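Local coordinates for MSM0273 (Mycobacterium smegmatis, PDB 5L37), which forms pentamers in the shell of the RMM bacterial microcompartment and probably caps its vertices, at residues L51-S56 and L72-I77; M1-V6 and E28-G33. One frame throughout, in Å; residues are numbered along the deposited sequence.

Interaction 1. Residues L51-S56 and L72-I77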
ATOM      1  N   LEU C  51      -4.600  17.964   1.039  1.00 15.37           N
ATOM      2  CA  LEU C  51      -4.944  16.622   1.482  1.00 13.67           C
ATOM      3  C   LEU C  51      -4.625  15.658   0.337  1.00 14.49           C
ATOM      4  O   LEU C  51      -5.046  15.908  -0.787  1.00 16.14           O
ATOM      5  CB  LEU C  51      -6.435  16.582   1.816  1.00 17.12           C
ATOM      6  CG  LEU C  51      -6.990  15.344   2.482  1.00 19.48           C
ATOM      7  CD1 LEU C  51      -6.228  15.172   3.854  1.00 21.00           C
ATOM      8  CD2 LEU C  51      -8.501  15.535   2.635  1.00 18.76           C
ATOM      9  N   ILE C  52      -3.869  14.600   0.611  1.00 13.12           N
ATOM     10  CA  ILE C  52      -3.416  13.654  -0.411  1.00 14.76           C
ATOM     11  C   ILE C  52      -3.960  12.271  -0.161  1.00 13.41           C
ATOM     12  O   ILE C  52      -3.936  11.797   0.998  1.00 15.26           O
ATOM     13  CB  ILE C  52      -1.885  13.584  -0.438  1.00 15.01           C
ATOM     14  CG1 ILE C  52      -1.426  14.970  -0.954  1.00 18.72           C
ATOM     15  CG2 ILE C  52      -1.404  12.455  -1.360  1.00 20.77           C
ATOM     16  CD1 ILE C  52       0.009  15.152  -0.823  1.00 27.92           C
ATOM     17  N   ALA C  53      -4.409  11.613  -1.226  1.00 13.25           N
ATOM     18  CA  ALA C  53      -4.719  10.161  -1.163  1.00 14.87           C
ATOM     19  C   ALA C  53      -3.680   9.384  -1.945  1.00 16.66           C
ATOM     20  O   ALA C  53      -3.159   9.880  -2.955  1.00 15.04           O
ATOM     21  CB  ALA C  53      -6.103   9.878  -1.725  1.00 17.89           C
ATOM     22  N   GLN C  54      -3.351   8.178  -1.460  1.00 12.86           N
ATOM     23  CA  GLN C  54      -2.259   7.389  -2.065  1.00 13.95           C
ATOM     24  C   GLN C  54      -2.718   6.025  -2.530  1.00 16.42           C
ATOM     25  O   GLN C  54      -3.738   5.481  -2.057  1.00 16.81           O
ATOM     26  CB  GLN C  54      -1.145   7.200  -1.044  1.00 13.89           C
ATOM     27  CG  GLN C  54      -0.490   8.516  -0.623  1.00 15.93           C
ATOM     28  CD  GLN C  54       0.563   8.266   0.423  1.00 18.64           C
ATOM     29  OE1 GLN C  54       0.282   8.256   1.616  1.00 21.96           O
ATOM     30  NE2 GLN C  54       1.776   7.977  -0.030  1.00 19.86           N
ATOM     31  N   GLY C  55      -1.935   5.443  -3.428  1.00 14.53           N
ATOM     32  CA  GLY C  55      -2.224   4.084  -3.890  1.00 16.40           C
ATOM     33  C   GLY C  55      -3.131   4.082  -5.093  1.00 14.62           C
ATOM     34  O   GLY C  55      -3.271   5.091  -5.832  1.00 15.41           O
ATOM     35  N   SER C  56      -3.778   2.929  -5.323  1.00 14.70           N
ATOM     36  CA  SER C  56      -4.552   2.762  -6.537  1.00 15.23           C
ATOM     37  C   SER C  56      -5.778   3.678  -6.550  1.00 15.32           C
ATOM     38  O   SER C  56      -6.280   3.974  -7.647  1.00 16.45           O
ATOM     39  CB  SER C  56      -4.951   1.306  -6.749  1.00 19.53           C
ATOM     40  OG  SER C  56      -5.780   0.897  -5.713  1.00 20.24           O
ATOM     41  N   LEU C  72      -2.461  11.612  -5.168  1.00 12.49           N
ATOM     42  CA  LEU C  72      -3.352  12.619  -5.771  1.00 12.80           C
ATOM     43  C   LEU C  72      -3.756  13.592  -4.701  1.00 14.24           C
ATOM     44  O   LEU C  72      -4.203  13.201  -3.638  1.00 14.87           O
ATOM     45  CB  LEU C  72      -4.609  11.957  -6.367  1.00 13.26           C
ATOM     46  CG  LEU C  72      -5.663  12.888  -6.975  1.00 13.45           C
ATOM     47  CD1 LEU C  72      -5.106  13.629  -8.238  1.00 13.47           C
ATOM     48  CD2 LEU C  72      -6.866  12.034  -7.342  1.00 15.05           C
ATOM     49  N   ILE C  73      -3.621  14.883  -5.009  1.00 13.45           N
ATOM     50  CA  ILE C  73      -4.185  15.901  -4.128  1.00 14.03           C
ATOM     51  C   ILE C  73      -5.695  15.946  -4.287  1.00 13.32           C
ATOM     52  O   ILE C  73      -6.210  16.124  -5.399  1.00 13.78           O
ATOM     53  CB  ILE C  73      -3.525  17.257  -4.445  1.00 13.66           C
ATOM     54  CG1 ILE C  73      -2.095  17.259  -3.872  1.00 13.75           C
ATOM     55  CG2 ILE C  73      -4.387  18.419  -3.869  1.00 14.11           C
ATOM     56  CD1 ILE C  73      -1.169  18.404  -4.510  1.00 17.74           C
ATOM     57  N   ILE C  74      -6.426  15.746  -3.190  1.00 14.81           N
ATOM     58  CA  ILE C  74      -7.879  15.686  -3.324  1.00 13.65           C
ATOM     59  C   ILE C  74      -8.562  16.951  -2.814  1.00 15.57           C
ATOM     60  O   ILE C  74      -9.773  17.081  -2.970  1.00 17.65           O
ATOM     61  CB  ILE C  74      -8.511  14.402  -2.636  1.00 15.99           C
ATOM     62  CG1 ILE C  74      -8.281  14.420  -1.152  1.00 15.46           C
ATOM     63  CG2 ILE C  74      -7.943  13.122  -3.254  1.00 19.38           C
ATOM     64  CD1 ILE C  74      -9.069  13.277  -0.444  1.00 13.74           C
ATOM     65  N   GLY C  75      -7.818  17.868  -2.187  1.00 14.97           N
ATOM     66  CA  GLY C  75      -8.450  19.126  -1.761  1.00 15.70           C
ATOM     67  C   GLY C  75      -7.471  19.983  -0.972  1.00 16.33           C
ATOM     68  O   GLY C  75      -6.367  19.525  -0.617  1.00 16.88           O
ATOM     69  N   SER C  76      -7.844  21.230  -0.722  1.00 16.85           N
ATOM     70  CA  SER C  76      -7.021  22.060   0.162  1.00 17.72           C
ATOM     71  C   SER C  76      -7.633  22.059   1.539  1.00 20.19           C
ATOM     72  O   SER C  76      -8.815  21.735   1.702  1.00 24.15           O
ATOM     73  CB  SER C  76      -6.822  23.489  -0.375  1.00 24.71           C
ATOM     74  OG  SER C  76      -8.047  24.127  -0.451  1.00 28.81           O
ATOM     75  N   ILE C  77      -6.818  22.349   2.549  1.00 17.31           N
ATOM     76  CA  ILE C  77      -7.272  22.275   3.941  1.00 19.58           C
ATOM     77  C   ILE C  77      -7.747  23.653   4.400  1.00 19.99           C
ATOM     78  O   ILE C  77      -6.994  24.649   4.358  1.00 20.35           O
ATOM     79  CB  ILE C  77      -6.142  21.782   4.833  1.00 18.71           C
ATOM     80  CG1 ILE C  77      -5.703  20.390   4.334  1.00 27.01           C
ATOM     81  CG2 ILE C  77      -6.540  21.748   6.294  1.00 20.67           C
ATOM     82  CD1 ILE C  77      -4.481  19.908   4.961  1.00 40.80           C
TER
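The flat groups shared by L51-S56 and L72-I77 are peptide carbonyls, and the atoms that meet their oxygens are backbone N-H and CA-H groups. At L51 O the donor is I74 N, 2.8 Å away, with a C=O...N angle of 162°. I73 CA lies 3.5 Å from L51 O in a CA-H...O contact. At L72 O the donor is A53 N, at 2.9 Å and tilted 15° from the carbonyl plane. The CA of I52 also rests on L72 O. The return bond, L72 N to A53 O, makes A53 and L72 a hydrogen-bonded antiparallel pair. I52 and I73 form the non-hydrogen-bonded pair next to it.

Beyond that pair the register slips. L51 takes the N-H of I74 on its oxygen but gives its own N-H to G75 O at 2.9 Å. Two residues thus stand against one, which is a classic beta bulge. I74 has the near-helical psi of such a position, -7°. The bulge brings the I74 side chain to the same face as L51 and A53. I74 CD1 crosses the L51 branch at 3.9 Å from CD2. Its other branch, CG2, reaches A53 CB at 4.0 Å.

Here strand 71-76 lies beside strand 49-54 in the EutN/CcmL beta barrel, related to the OB fold. I73 also bonds through its backbone to F39 of strand 35-40, which closes the barrel. On the other face I52 CG1 meets I73 CG1 at 3.8 Å. This face looks into the barrel, toward A38, V27 and L25. The L51 and I74 face packs instead on I37 and I16 of a neighbouring subunit, whose backbone also bonds to I74 and S76.

Interaction 2. Residues M1-V6 and E28-G33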
ATOM      1  N   MET C   1      -5.344   9.158   4.361  1.00 14.18           N
ATOM      2  CA  MET C   1      -4.943  10.398   3.633  1.00 13.61           C
ATOM      3  C   MET C   1      -3.965  11.161   4.503  1.00 13.87           C
ATOM      4  O   MET C   1      -3.867  10.942   5.709  1.00 15.76           O
ATOM      5  CB  MET C   1      -6.175  11.287   3.263  1.00 13.50           C
ATOM      6  CG  MET C   1      -7.111  10.660   2.188  1.00 17.50           C
ATOM      7  SD  MET C   1      -8.278   9.482   2.964  1.00 15.79           S
ATOM      8  CE  MET C   1      -9.412  10.628   3.798  1.00 17.34           C
ATOM      9  N   LEU C   2      -3.190  12.043   3.862  1.00 13.75           N
ATOM     10  CA  LEU C   2      -2.211  12.829   4.621  1.00 15.64           C
ATOM     11  C   LEU C   2      -2.360  14.318   4.334  1.00 16.25           C
ATOM     12  O   LEU C   2      -2.707  14.730   3.231  1.00 16.09           O
ATOM     13  CB  LEU C   2      -0.803  12.415   4.277  1.00 17.86           C
ATOM     14  CG  LEU C   2      -0.426  10.979   4.645  1.00 21.71           C
ATOM     15  CD1 LEU C   2       0.912  10.637   4.006  1.00 27.98           C
ATOM     16  CD2 LEU C   2      -0.385  10.760   6.170  1.00 22.28           C
ATOM     17  N   ARG C   3      -2.107  15.126   5.347  1.00 15.40           N
ATOM     18  CA  ARG C   3      -1.938  16.570   5.169  1.00 15.42           C
ATOM     19  C   ARG C   3      -0.510  16.810   4.702  1.00 17.35           C
ATOM     20  O   ARG C   3       0.434  16.254   5.280  1.00 17.73           O
ATOM     21  CB  ARG C   3      -2.212  17.317   6.494  1.00 19.98           C
ATOM     22  CG  ARG C   3      -3.610  17.170   7.003  1.00 20.03           C
ATOM     23  CD  ARG C   3      -3.847  18.007   8.261  1.00 26.27           C
ATOM     24  NE  ARG C   3      -2.895  17.755   9.317  1.00 38.08           N
ATOM     25  CZ  ARG C   3      -1.932  18.608   9.675  1.00 40.29           C
ATOM     26  NH1 ARG C   3      -1.784  19.781   9.063  1.00 40.18           N
ATOM     27  NH2 ARG C   3      -1.115  18.284  10.664  1.00 45.78           N
ATOM     28  N   ALA C   4      -0.360  17.668   3.702  1.00 15.45           N
ATOM     29  CA  ALA C   4       0.959  18.013   3.191  1.00 16.00           C
ATOM     30  C   ALA C   4       0.973  19.447   2.752  1.00 16.94           C
ATOM     31  O   ALA C   4      -0.095  20.083   2.643  1.00 19.04           O
ATOM     32  CB  ALA C   4       1.307  17.113   2.028  1.00 18.43           C
ATOM     33  N   THR C   5       2.176  19.958   2.515  1.00 17.39           N
ATOM     34  CA  THR C   5       2.362  21.310   2.018  1.00 18.17           C
ATOM     35  C   THR C   5       3.049  21.216   0.678  1.00 18.93           C
ATOM     36  O   THR C   5       4.062  20.516   0.561  1.00 19.97           O
ATOM     37  CB  THR C   5       3.214  22.167   2.999  1.00 22.73           C
ATOM     38  OG1 THR C   5       2.552  22.184   4.274  1.00 24.27           O
ATOM     39  CG2 THR C   5       3.372  23.592   2.487  1.00 21.93           C
ATOM     40  N   VAL C   6       2.508  21.920  -0.317  1.00 18.64           N
ATOM     41  CA  VAL C   6       3.151  22.003  -1.635  1.00 20.70           C
ATOM     42  C   VAL C   6       4.441  22.825  -1.554  1.00 23.22           C
ATOM     43  O   VAL C   6       4.456  23.957  -1.040  1.00 24.64           O
ATOM     44  CB  VAL C   6       2.242  22.640  -2.681  1.00 18.34           C
ATOM     45  CG1 VAL C   6       2.951  22.660  -4.052  1.00 20.07           C
ATOM     46  CG2 VAL C   6       0.887  21.866  -2.793  1.00 17.12           C
ATOM     47  N   GLU C  28       5.503  18.172   1.048  1.00 20.69           N
ATOM     48  CA  GLU C  28       6.147  17.749   2.270  1.00 20.87           C
ATOM     49  C   GLU C  28       5.054  17.378   3.262  1.00 23.31           C
ATOM     50  O   GLU C  28       4.145  18.177   3.538  1.00 20.42           O
ATOM     51  CB  GLU C  28       7.025  18.863   2.817  1.00 27.42           C
ATOM     52  CG  GLU C  28       7.643  18.536   4.132  1.00 31.30           C
ATOM     53  CD  GLU C  28       8.681  19.546   4.544  1.00 44.75           C
ATOM     54  OE1 GLU C  28       8.916  20.538   3.813  1.00 45.17           O
ATOM     55  OE2 GLU C  28       9.244  19.353   5.634  1.00 54.73           O
ATOM     56  N   VAL C  29       5.124  16.162   3.768  1.00 20.41           N
ATOM     57  CA  VAL C  29       4.087  15.664   4.657  1.00 23.09           C
ATOM     58  C   VAL C  29       4.208  16.344   6.011  1.00 27.22           C
ATOM     59  O   VAL C  29       5.301  16.458   6.569  1.00 24.84           O
ATOM     60  CB  VAL C  29       4.175  14.115   4.807  1.00 22.87           C
ATOM     61  CG1 VAL C  29       3.096  13.615   5.754  1.00 25.95           C
ATOM     62  CG2 VAL C  29       3.996  13.455   3.470  1.00 21.76           C
ATOM     63  N   GLU C  30       3.074  16.809   6.537  1.00 25.84           N
ATOM     64  CA  GLU C  30       3.050  17.565   7.783  1.00 29.29           C
ATOM     65  C   GLU C  30       3.517  16.634   8.908  1.00 32.44           C
ATOM     66  O   GLU C  30       3.158  15.464   8.944  1.00 36.22           O
ATOM     67  CB  GLU C  30       1.614  18.035   8.086  1.00 37.07           C
ATOM     68  CG  GLU C  30       0.979  19.085   7.173  1.00 49.21           C
ATOM     69  CD  GLU C  30       1.608  20.452   7.183  1.00 63.57           C
ATOM     70  OE1 GLU C  30       2.603  20.681   7.912  1.00 69.46           O
ATOM     71  OE2 GLU C  30       1.072  21.310   6.447  1.00 63.41           O
ATOM     72  N   GLY C  31       4.349  17.128   9.803  1.00 35.53           N
ATOM     73  CA  GLY C  31       4.782  16.306  10.917  1.00 43.84           C
ATOM     74  C   GLY C  31       5.939  15.364  10.673  1.00 44.66           C
ATOM     75  O   GLY C  31       6.823  15.277  11.503  1.00 44.90           O
ATOM     76  N   THR C  32       5.958  14.660   9.550  1.00 37.18           N
ATOM     77  CA  THR C  32       7.066  13.750   9.319  1.00 32.20           C
ATOM     78  C   THR C  32       8.170  14.473   8.550  1.00 34.80           C
ATOM     79  O   THR C  32       9.332  14.117   8.643  1.00 35.30           O
ATOM     80  CB  THR C  32       6.644  12.493   8.525  1.00 37.32           C
ATOM     81  OG1 THR C  32       6.265  12.888   7.202  1.00 33.21           O
ATOM     82  CG2 THR C  32       5.459  11.797   9.194  1.00 40.78           C
ATOM     83  N   GLY C  33       7.786  15.463   7.752  1.00 35.22           N
ATOM     84  CA  GLY C  33       8.740  16.152   6.899  1.00 37.48           C
ATOM     85  C   GLY C  33       9.097  15.325   5.666  1.00 37.56           C
ATOM     86  O   GLY C  33       9.880  15.766   4.827  1.00 40.07           O
TER
HETATM   87  O   HOH W   1       1.052  20.653  10.622  1.00 43.02           O
HETATM   88  O   HOH W   2      -1.246  20.585   5.283  1.00 45.59           O
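E28 and T5 hold each other by two backbone bonds. E28 N donates to T5 O at 2.8 Å, and T5 N donates to E28 O at the same distance, 2.8 Å. This is a hydrogen-bonded antiparallel pair. E28 O also receives the CA-H of A4. The extended E28 side chain carries its carboxylate to a salt bridge with R35.

V29 follows, in a non-hydrogen-bonded pair with A4. Its CG1 crosses the side chain of L2, 4.1 Å from L2 CD1.

E30 closes the backbone pairing. Its N-H points almost straight at R3 O, 3.0 Å away, with an angle of 175°. The E30 chain then bends at chi2 (-66°), and its CH2 groups lie over one face of the R3 guanidinium. E30 CB stands 3.5 Å above that plane, toward its rim. The carboxylate and guanidinium planes are about 10° apart, but no N-H points at the carboxylate. R3 NH1 and E30 OE2 are 4.2 Å apart, beyond a salt bridge, and probably attract by charge. R3 NE has a long, weak ion pair with E26 of a neighbouring subunit. One water bridges R3 NH2 and E30 OE1, its bond to the glutamate being weak. A second water joins E30 OE2, at 2.7 Å, to A4 O. T5 OG1 lies 2.8 Å from E30 OE2 and is hydrogen-bonded to ND1 of H49, which also makes a weak bond to E30 OE2.

After E30 the chain turns back, and G33 N bonds to V29 O. The turn leads from strand 23-29 to strand 35-40. Strand 2-9 lies between strands 23-29 and 49-54 in the antiparallel sheet of the barrel, with A4 and V6 facing inward on V27 and L25.

Interactions 1 and 2 belong to one antiparallel sheet, and their centres are about 11 Å apart. Strands 2-9 and 49-54 are neighbours in it. A probable backbone hydrogen bond, I52 N to L2 O at 2.9 Å, joins them. I77 CD1 of interaction 1 packs on R3 CG of interaction 2 at 3.5 Å, on the aliphatic part of R3. The two contacts also share a subunit interface. D70 of a neighbouring subunit accepts hydrogen bonds from M1 N on OD1 and from Q54 N on OD2. One carboxylate thus ties M1-V6 and L51-S56 to the next copy in the pentamer.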